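Long-range contact in benzoate transport porin BenP (Acinetobacter baumannii AB307-0294, PDB 5DL8), which forms an OprD-family beta-barrel in the outer membrane and probably acts as a porin for benzoate: residues E354-Y367 and L379-G391. Sequence-based numbering, arbitrary orientation.
Sequences EKNHETESNVILNY and LQYIRIDYNVKHG. With CA (calcium ion), chain H; C8E ((hydroxyethyloxy)tri(ethyloxy)octane), chain C.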
ATOM      1  N   GLU A 354       0.903  21.669  22.741  1.00 54.18           N
ATOM      2  CA  GLU A 354       0.568  22.872  21.957  1.00 54.76           C
ATOM      3  C   GLU A 354      -0.195  22.481  20.729  1.00 49.36           C
ATOM      4  O   GLU A 354       0.053  21.414  20.158  1.00 46.55           O
ATOM      5  CB  GLU A 354       1.809  23.646  21.458  1.00 56.54           C
ATOM      6  CG  GLU A 354       2.873  23.936  22.492  1.00 61.34           C
ATOM      7  CD  GLU A 354       2.780  25.321  23.049  1.00 65.02           C
ATOM      8  OE1 GLU A 354       3.772  26.075  22.834  1.00 68.06           O
ATOM      9  OE2 GLU A 354       1.728  25.632  23.656  1.00 62.37           O
ATOM     10  N   LYS A 355      -1.084  23.386  20.318  1.00 47.71           N
ATOM     11  CA  LYS A 355      -1.958  23.177  19.185  1.00 45.68           C
ATOM     12  C   LYS A 355      -1.085  23.146  17.932  1.00 41.99           C
ATOM     13  O   LYS A 355      -0.206  23.990  17.774  1.00 41.66           O
ATOM     14  CB  LYS A 355      -2.944  24.299  19.072  1.00 49.21           C
ATOM     15  CG  LYS A 355      -3.797  24.537  20.325  1.00 54.42           C
ATOM     16  CD  LYS A 355      -4.949  25.481  20.008  1.00 58.56           C
ATOM     17  CE  LYS A 355      -6.044  24.682  19.316  1.00 61.59           C
ATOM     18  NZ  LYS A 355      -6.461  25.312  18.049  1.00 63.89           N
ATOM     19  N   ASN A 356      -1.315  22.160  17.058  1.00 37.55           N
ATOM     20  CA  ASN A 356      -0.471  22.013  15.898  1.00 36.32           C
ATOM     21  C   ASN A 356      -1.262  22.021  14.612  1.00 34.99           C
ATOM     22  O   ASN A 356      -2.431  21.780  14.604  1.00 31.77           O
ATOM     23  CB  ASN A 356       0.373  20.720  16.075  1.00 35.63           C
ATOM     24  CG  ASN A 356       1.712  20.776  15.420  1.00 36.07           C
ATOM     25  OD1 ASN A 356       2.049  21.728  14.782  1.00 36.57           O
ATOM     26  ND2 ASN A 356       2.474  19.710  15.554  1.00 36.22           N
ATOM     27  N   HIS A 357      -0.555  22.238  13.492  1.00 36.28           N
ATOM     28  CA  HIS A 357      -1.130  22.116  12.195  1.00 35.41           C
ATOM     29  C   HIS A 357      -0.083  21.768  11.195  1.00 34.44           C
ATOM     30  O   HIS A 357       1.124  22.098  11.383  1.00 32.91           O
ATOM     31  CB  HIS A 357      -1.963  23.401  11.854  1.00 39.35           C
ATOM     32  CG  HIS A 357      -1.193  24.696  11.746  1.00 43.29           C
ATOM     33  ND1 HIS A 357      -0.465  25.061  10.626  1.00 46.75           N
ATOM     34  CD2 HIS A 357      -1.108  25.755  12.581  1.00 48.92           C
ATOM     35  CE1 HIS A 357       0.080  26.256  10.795  1.00 46.69           C
ATOM     36  NE2 HIS A 357      -0.320  26.707  11.964  1.00 48.82           N
ATOM     37  N   GLU A 358      -0.489  21.129  10.085  1.00 32.28           N
ATOM     38  CA  GLU A 358       0.545  20.698   9.110  1.00 31.56           C
ATOM     39  C   GLU A 358      -0.019  20.629   7.700  1.00 30.10           C
ATOM     40  O   GLU A 358      -1.238  20.532   7.527  1.00 31.60           O
ATOM     41  CB  GLU A 358       1.129  19.333   9.534  1.00 30.15           C
ATOM     42  CG  GLU A 358       0.044  18.276   9.502  1.00 28.85           C
ATOM     43  CD  GLU A 358       0.392  16.926  10.120  1.00 29.56           C
ATOM     44  OE1 GLU A 358      -0.534  16.008  10.102  1.00 28.71           O
ATOM     45  OE2 GLU A 358       1.577  16.768  10.589  1.00 29.23           O
ATOM     46  N   THR A 359       0.843  20.703   6.714  1.00 28.84           N
ATOM     47  CA  THR A 359       0.459  20.643   5.322  1.00 29.59           C
ATOM     48  C   THR A 359       1.335  19.693   4.583  1.00 29.47           C
ATOM     49  O   THR A 359       2.534  19.581   4.887  1.00 32.34           O
ATOM     50  CB  THR A 359       0.473  22.043   4.569  1.00 30.26           C
ATOM     51  OG1 THR A 359       1.791  22.612   4.576  1.00 31.42           O
ATOM     52  CG2 THR A 359      -0.472  23.011   5.163  1.00 30.59           C
ATOM     53  N   GLU A 360       0.798  19.026   3.576  1.00 30.27           N
ATOM     54  CA  GLU A 360       1.632  18.176   2.682  1.00 29.14           C
ATOM     55  C   GLU A 360       1.164  18.355   1.239  1.00 29.33           C
ATOM     56  O   GLU A 360      -0.021  18.216   0.958  1.00 29.28           O
ATOM     57  CB  GLU A 360       1.512  16.712   3.026  1.00 29.72           C
ATOM     58  CG  GLU A 360       2.523  15.814   2.232  1.00 31.08           C
ATOM     59  CD  GLU A 360       2.377  14.303   2.455  1.00 32.73           C
ATOM     60  OE1 GLU A 360       2.490  13.840   3.630  1.00 34.77           O
ATOM     61  OE2 GLU A 360       2.159  13.587   1.444  1.00 31.80           O
ATOM     62  N   SER A 361       2.080  18.710   0.354  1.00 30.08           N
ATOM     63  CA  SER A 361       1.828  18.774  -1.085  1.00 32.02           C
ATOM     64  C   SER A 361       2.585  17.619  -1.765  1.00 30.63           C
ATOM     65  O   SER A 361       3.607  17.174  -1.278  1.00 33.73           O
ATOM     66  CB  SER A 361       2.146  20.196  -1.643  1.00 33.27           C
ATOM     67  OG  SER A 361       3.503  20.486  -1.443  1.00 36.49           O
ATOM     68  N   ASN A 362       2.022  17.098  -2.811  1.00 29.51           N
ATOM     69  CA  ASN A 362       2.584  16.075  -3.653  1.00 30.51           C
ATOM     70  C   ASN A 362       2.436  16.500  -5.136  1.00 31.55           C
ATOM     71  O   ASN A 362       1.308  16.866  -5.561  1.00 28.92           O
ATOM     72  CB  ASN A 362       1.732  14.765  -3.571  1.00 33.04           C
ATOM     73  CG  ASN A 362       1.692  14.103  -2.197  1.00 34.41           C
ATOM     74  OD1 ASN A 362       2.392  14.476  -1.273  1.00 34.72           O
ATOM     75  ND2 ASN A 362       0.932  13.029  -2.114  1.00 34.77           N
ATOM     76  N   VAL A 363       3.489  16.285  -5.920  1.00 30.10           N
ATOM     77  CA  VAL A 363       3.450  16.405  -7.383  1.00 31.33           C
ATOM     78  C   VAL A 363       3.930  15.037  -7.961  1.00 31.43           C
ATOM     79  O   VAL A 363       4.903  14.507  -7.476  1.00 30.83           O
ATOM     80  CB  VAL A 363       4.370  17.585  -7.884  1.00 31.02           C
ATOM     81  CG1 VAL A 363       4.391  17.665  -9.422  1.00 31.72           C
ATOM     82  CG2 VAL A 363       3.902  18.936  -7.348  1.00 31.23           C
ATOM     83  N   ILE A 364       3.181  14.427  -8.897  1.00 32.59           N
ATOM     84  CA  ILE A 364       3.416  13.079  -9.451  1.00 31.40           C
ATOM     85  C   ILE A 364       3.343  13.250 -10.969  1.00 33.83           C
ATOM     86  O   ILE A 364       2.261  13.685 -11.536  1.00 33.13           O
ATOM     87  CB  ILE A 364       2.330  12.148  -8.966  1.00 33.55           C
ATOM     88  CG1 ILE A 364       2.260  12.161  -7.414  1.00 33.50           C
ATOM     89  CG2 ILE A 364       2.483  10.719  -9.504  1.00 32.53           C
ATOM     90  CD1 ILE A 364       0.875  11.836  -6.925  1.00 38.49           C
ATOM     91  N   LEU A 365       4.489  12.986 -11.615  1.00 31.62           N
ATOM     92  CA  LEU A 365       4.650  13.079 -13.047  1.00 32.67           C
ATOM     93  C   LEU A 365       4.935  11.628 -13.562  1.00 31.06           C
ATOM     94  O   LEU A 365       5.764  10.957 -12.972  1.00 30.15           O
ATOM     95  CB  LEU A 365       5.828  14.063 -13.394  1.00 34.31           C
ATOM     96  CG  LEU A 365       5.639  15.547 -12.902  1.00 35.67           C
ATOM     97  CD1 LEU A 365       6.675  16.509 -13.505  1.00 36.36           C
ATOM     98  CD2 LEU A 365       4.251  16.124 -13.219  1.00 36.56           C
ATOM     99  N   ASN A 366       4.171  11.135 -14.574  1.00 28.59           N
ATOM    100  CA  ASN A 366       4.377   9.836 -15.181  1.00 27.47           C
ATOM    101  C   ASN A 366       4.586  10.015 -16.674  1.00 27.84           C
ATOM    102  O   ASN A 366       3.847  10.782 -17.251  1.00 30.78           O
ATOM    103  CB  ASN A 366       3.239   8.870 -14.950  1.00 26.36           C
ATOM    104  CG  ASN A 366       3.177   8.456 -13.521  1.00 27.26           C
ATOM    105  OD1 ASN A 366       4.115   7.808 -12.944  1.00 26.50           O
ATOM    106  ND2 ASN A 366       2.111   8.902 -12.874  1.00 26.55           N
ATOM    107  N   TYR A 367       5.613   9.388 -17.248  1.00 26.00           N
ATOM    108  CA  TYR A 367       5.845   9.422 -18.685  1.00 26.49           C
ATOM    109  C   TYR A 367       6.095   7.976 -19.121  1.00 26.12           C
ATOM    110  O   TYR A 367       7.096   7.401 -18.709  1.00 26.53           O
ATOM    111  CB  TYR A 367       7.002  10.324 -19.114  1.00 26.02           C
ATOM    112  CG  TYR A 367       7.058  10.402 -20.636  1.00 27.24           C
ATOM    113  CD1 TYR A 367       5.976  10.960 -21.410  1.00 29.15           C
ATOM    114  CD2 TYR A 367       8.025   9.819 -21.320  1.00 26.62           C
ATOM    115  CE1 TYR A 367       6.008  11.004 -22.795  1.00 29.56           C
ATOM    116  CE2 TYR A 367       8.038   9.874 -22.673  1.00 28.56           C
ATOM    117  CZ  TYR A 367       7.031  10.470 -23.416  1.00 29.81           C
ATOM    118  OH  TYR A 367       7.143  10.460 -24.828  1.00 32.23           O
ATOM    119  N   LEU A 379       9.201   6.724 -16.890  1.00 29.16           N
ATOM    120  CA  LEU A 379       9.796   7.554 -15.874  1.00 29.68           C
ATOM    121  C   LEU A 379       8.689   8.019 -14.900  1.00 30.27           C
ATOM    122  O   LEU A 379       7.511   8.289 -15.305  1.00 29.40           O
ATOM    123  CB  LEU A 379      10.468   8.841 -16.439  1.00 30.98           C
ATOM    124  CG  LEU A 379      11.421   8.738 -17.587  1.00 32.21           C
ATOM    125  CD1 LEU A 379      11.650  10.165 -18.150  1.00 33.94           C
ATOM    126  CD2 LEU A 379      12.688   8.038 -17.236  1.00 33.18           C
ATOM    127  N   GLN A 380       9.092   8.208 -13.648  1.00 28.88           N
ATOM    128  CA  GLN A 380       8.224   8.759 -12.634  1.00 27.95           C
ATOM    129  C   GLN A 380       9.050   9.596 -11.718  1.00 27.78           C
ATOM    130  O   GLN A 380      10.168   9.136 -11.272  1.00 27.61           O
ATOM    131  CB  GLN A 380       7.551   7.638 -11.819  1.00 29.29           C
ATOM    132  CG  GLN A 380       6.442   8.115 -10.850  1.00 29.09           C
ATOM    133  CD  GLN A 380       5.928   6.972 -10.046  1.00 30.32           C
ATOM    134  OE1 GLN A 380       6.633   6.399  -9.175  1.00 30.84           O
ATOM    135  NE2 GLN A 380       4.730   6.550 -10.380  1.00 29.91           N
ATOM    136  N   TYR A 381       8.509  10.790 -11.463  1.00 26.40           N
ATOM    137  CA  TYR A 381       9.009  11.781 -10.547  1.00 26.71           C
ATOM    138  C   TYR A 381       7.867  12.182  -9.537  1.00 27.53           C
ATOM    139  O   TYR A 381       6.708  12.584  -9.935  1.00 24.32           O
ATOM    140  CB  TYR A 381       9.466  13.060 -11.260  1.00 28.91           C
ATOM    141  CG  TYR A 381       9.892  14.177 -10.321  1.00 29.72           C
ATOM    142  CD1 TYR A 381      10.964  14.003  -9.435  1.00 31.63           C
ATOM    143  CD2 TYR A 381       9.188  15.331 -10.233  1.00 31.51           C
ATOM    144  CE1 TYR A 381      11.351  14.980  -8.526  1.00 31.35           C
ATOM    145  CE2 TYR A 381       9.564  16.343  -9.322  1.00 33.61           C
ATOM    146  CZ  TYR A 381      10.657  16.146  -8.455  1.00 33.26           C
ATOM    147  OH  TYR A 381      11.041  17.113  -7.517  1.00 33.98           O
ATOM    148  N   ILE A 382       8.256  12.150  -8.262  1.00 27.84           N
ATOM    149  CA  ILE A 382       7.428  12.482  -7.147  1.00 28.25           C
ATOM    150  C   ILE A 382       8.116  13.519  -6.268  1.00 27.61           C
ATOM    151  O   ILE A 382       9.341  13.381  -5.866  1.00 29.72           O
ATOM    152  CB  ILE A 382       6.993  11.248  -6.388  1.00 30.99           C
ATOM    153  CG1 ILE A 382       5.986  10.503  -7.220  1.00 33.77           C
ATOM    154  CG2 ILE A 382       6.158  11.642  -5.147  1.00 33.24           C
ATOM    155  CD1 ILE A 382       5.803   9.057  -6.856  1.00 35.80           C
ATOM    156  N   ARG A 383       7.395  14.595  -6.008  1.00 26.27           N
ATOM    157  CA  ARG A 383       7.882  15.662  -5.137  1.00 27.43           C
ATOM    158  C   ARG A 383       6.951  15.807  -3.922  1.00 27.25           C
ATOM    159  O   ARG A 383       5.739  16.082  -4.087  1.00 28.08           O
ATOM    160  CB  ARG A 383       8.029  17.035  -5.879  1.00 27.81           C
ATOM    161  CG  ARG A 383       8.329  18.248  -5.008  1.00 28.35           C
ATOM    162  CD  ARG A 383       9.754  18.146  -4.487  1.00 30.02           C
ATOM    163  NE  ARG A 383      10.032  19.177  -3.447  1.00 31.77           N
ATOM    164  CZ  ARG A 383      11.253  19.447  -2.935  1.00 31.46           C
ATOM    165  NH1 ARG A 383      12.334  18.823  -3.358  1.00 31.36           N
ATOM    166  NH2 ARG A 383      11.379  20.338  -1.996  1.00 31.37           N
ATOM    167  N   ILE A 384       7.510  15.657  -2.719  1.00 26.58           N
ATOM    168  CA  ILE A 384       6.784  15.866  -1.469  1.00 27.22           C
ATOM    169  C   ILE A 384       7.333  17.044  -0.713  1.00 28.33           C
ATOM    170  O   ILE A 384       8.579  17.215  -0.579  1.00 30.72           O
ATOM    171  CB  ILE A 384       6.830  14.587  -0.651  1.00 28.40           C
ATOM    172  CG1 ILE A 384       6.024  13.479  -1.395  1.00 30.48           C
ATOM    173  CG2 ILE A 384       6.141  14.754   0.735  1.00 27.72           C
ATOM    174  CD1 ILE A 384       6.662  12.180  -1.045  1.00 33.22           C
ATOM    175  N   ASP A 385       6.461  17.944  -0.337  1.00 28.04           N
ATOM    176  CA  ASP A 385       6.773  19.023   0.632  1.00 29.42           C
ATOM    177  C   ASP A 385       5.801  18.940   1.839  1.00 29.42           C
ATOM    178  O   ASP A 385       4.540  19.170   1.675  1.00 27.34           O
ATOM    179  CB  ASP A 385       6.676  20.457   0.012  1.00 29.86           C
ATOM    180  CG  ASP A 385       7.736  20.686  -1.075  1.00 32.29           C
ATOM    181  OD1 ASP A 385       8.854  21.155  -0.666  1.00 33.98           O
ATOM    182  OD2 ASP A 385       7.465  20.415  -2.292  1.00 30.12           O
ATOM    183  N   TYR A 386       6.416  18.760   3.029  1.00 29.56           N
ATOM    184  CA  TYR A 386       5.752  18.684   4.316  1.00 28.54           C
ATOM    185  C   TYR A 386       6.150  19.845   5.156  1.00 28.92           C
ATOM    186  O   TYR A 386       7.311  20.122   5.342  1.00 30.69           O
ATOM    187  CB  TYR A 386       6.130  17.366   5.007  1.00 28.10           C
ATOM    188  CG  TYR A 386       5.589  17.224   6.446  1.00 29.31           C
ATOM    189  CD1 TYR A 386       4.209  16.990   6.684  1.00 28.99           C
ATOM    190  CD2 TYR A 386       6.428  17.386   7.566  1.00 29.63           C
ATOM    191  CE1 TYR A 386       3.704  16.867   7.973  1.00 29.25           C
ATOM    192  CE2 TYR A 386       5.906  17.285   8.860  1.00 31.13           C
ATOM    193  CZ  TYR A 386       4.536  17.013   9.053  1.00 30.11           C
ATOM    194  OH  TYR A 386       4.022  16.889  10.304  1.00 29.03           O
ATOM    195  N   ASN A 387       5.183  20.479   5.781  1.00 29.31           N
ATOM    196  CA  ASN A 387       5.450  21.507   6.795  1.00 30.58           C
ATOM    197  C   ASN A 387       4.498  21.396   8.002  1.00 30.43           C
ATOM    198  O   ASN A 387       3.333  21.149   7.866  1.00 27.99           O
ATOM    199  CB  ASN A 387       5.348  22.935   6.215  1.00 31.89           C
ATOM    200  CG  ASN A 387       6.347  23.205   5.046  1.00 32.34           C
ATOM    201  OD1 ASN A 387       7.416  23.820   5.224  1.00 33.71           O
ATOM    202  ND2 ASN A 387       5.966  22.817   3.867  1.00 31.24           N
ATOM    203  N   VAL A 388       4.999  21.802   9.160  1.00 32.01           N
ATOM    204  CA  VAL A 388       4.318  21.601  10.436  1.00 31.39           C
ATOM    205  C   VAL A 388       4.706  22.719  11.357  1.00 33.35           C
ATOM    206  O   VAL A 388       5.884  23.089  11.366  1.00 34.02           O
ATOM    207  CB  VAL A 388       4.585  20.166  11.036  1.00 30.04           C
ATOM    208  CG1 VAL A 388       6.101  19.845  11.280  1.00 30.68           C
ATOM    209  CG2 VAL A 388       3.780  19.964  12.320  1.00 30.10           C
ATOM    210  N   LYS A 389       3.771  23.261  12.157  1.00 34.27           N
ATOM    211  CA  LYS A 389       4.186  24.302  13.101  1.00 37.51           C
ATOM    212  C   LYS A 389       5.184  23.822  14.233  1.00 37.92           C
ATOM    213  O   LYS A 389       6.214  24.479  14.501  1.00 38.88           O
ATOM    214  CB  LYS A 389       2.963  24.923  13.719  1.00 39.20           C
ATOM    215  CG  LYS A 389       3.227  26.183  14.524  1.00 42.84           C
ATOM    216  CD  LYS A 389       1.953  26.622  15.293  1.00 45.07           C
ATOM    217  CE  LYS A 389       2.219  27.969  15.988  1.00 49.61           C
ATOM    218  NZ  LYS A 389       0.987  28.395  16.665  1.00 50.83           N
ATOM    219  N   HIS A 390       4.873  22.700  14.885  1.00 36.71           N
ATOM    220  CA  HIS A 390       5.844  22.002  15.772  1.00 37.04           C
ATOM    221  C   HIS A 390       6.258  20.631  15.213  1.00 35.11           C
ATOM    222  O   HIS A 390       5.448  19.674  15.158  1.00 34.05           O
ATOM    223  CB  HIS A 390       5.248  21.870  17.167  1.00 37.77           C
ATOM    224  CG  HIS A 390       4.862  23.176  17.753  1.00 39.73           C
ATOM    225  ND1 HIS A 390       3.588  23.690  17.669  1.00 40.62           N
ATOM    226  CD2 HIS A 390       5.588  24.091  18.426  1.00 42.72           C
ATOM    227  CE1 HIS A 390       3.539  24.860  18.280  1.00 42.38           C
ATOM    228  NE2 HIS A 390       4.743  25.133  18.735  1.00 43.55           N
ATOM    229  N   GLY A 391       7.502  20.512  14.804  1.00 34.63           N
ATOM    230  CA  GLY A 391       8.008  19.339  14.150  1.00 33.33           C
ATOM    231  C   GLY A 391       8.994  19.723  13.040  1.00 35.96           C
ATOM    232  O   GLY A 391       9.443  20.925  12.854  1.00 35.22           O
TER
HETATM  233 CA    CA H 406       8.608  23.145  11.711  1.00 43.51          CA
HETATM  234  O12 C8E C 401      12.647  12.590 -21.951  1.00 50.03           O
HETATM  235  C13 C8E C 401      12.682  11.607 -22.964  1.00 45.45           C
HETATM  236  C14 C8E C 401      11.628  11.886 -24.047  1.00 45.18           C
HETATM  237  O15 C8E C 401      12.016  11.237 -25.288  1.00 46.93           O
HETATM  238  C16 C8E C 401      11.024  10.575 -26.088  1.00 40.82           C
HETATM  239  C17 C8E C 401      10.140  11.624 -26.753  1.00 37.05           C
HETATM  240  O18 C8E C 401       9.296  10.987 -27.741  1.00 38.81           O
HETATM  241  C19 C8E C 401       8.167  11.844 -28.044  1.00 41.72           C
HETATM  242  C20 C8E C 401       7.597  11.522 -29.421  1.00 44.75           C
HETATM  243  O21 C8E C 401       7.332  10.111 -29.509  1.00 46.83           O
HETATM  244  O   HOH W   1       3.572  21.685   2.976  1.00 30.06           O
HETATM  245  O   HOH W   2       5.061  19.268  -3.302  1.00 30.88           O
HETATM  246  O   HOH W   3       5.619   6.432 -14.542  1.00 30.39           O
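T359 and N387 trade two backbone hydrogen bonds, as do S361 with D385, V363 with R383, L365 with Y381 and Y367 with L379. Toward the loop K389 N donates to H357 O at 3.0 Å. Beyond it the N356 amide bonds the H390 backbone twice, OD1 accepting H390 N and ND2 donating to H390 O. H357 N, from N356's own segment, meets OD1 well out of the carbonyl plane, on the opposite face from H390 N.

On the face with E360 and I384, Y386 OH gives a very short bond of 2.5 Å to E358 OE2. E358 CG stands between backbone N and carbonyl carbon (chi1 63°), and the extended chain carries the carboxylate to the ring edge. E358 OE1 forms a salt bridge with K315. Q380 NE2 donates to N366 OD1 at 2.9 Å.

This antiparallel hairpin is part of the porin's beta-barrel wall. V388 O, G391 O and D393 bind a calcium ion.

Within 379-391, R383 makes a side-on salt bridge to D385, NE to OD2 and NH2 to OD1; its NH1 pairs with D397. A water donates to D385 OD2 and bonds S361 OG.

K389 CB makes a CH-pi contact over one face of the H357 ring.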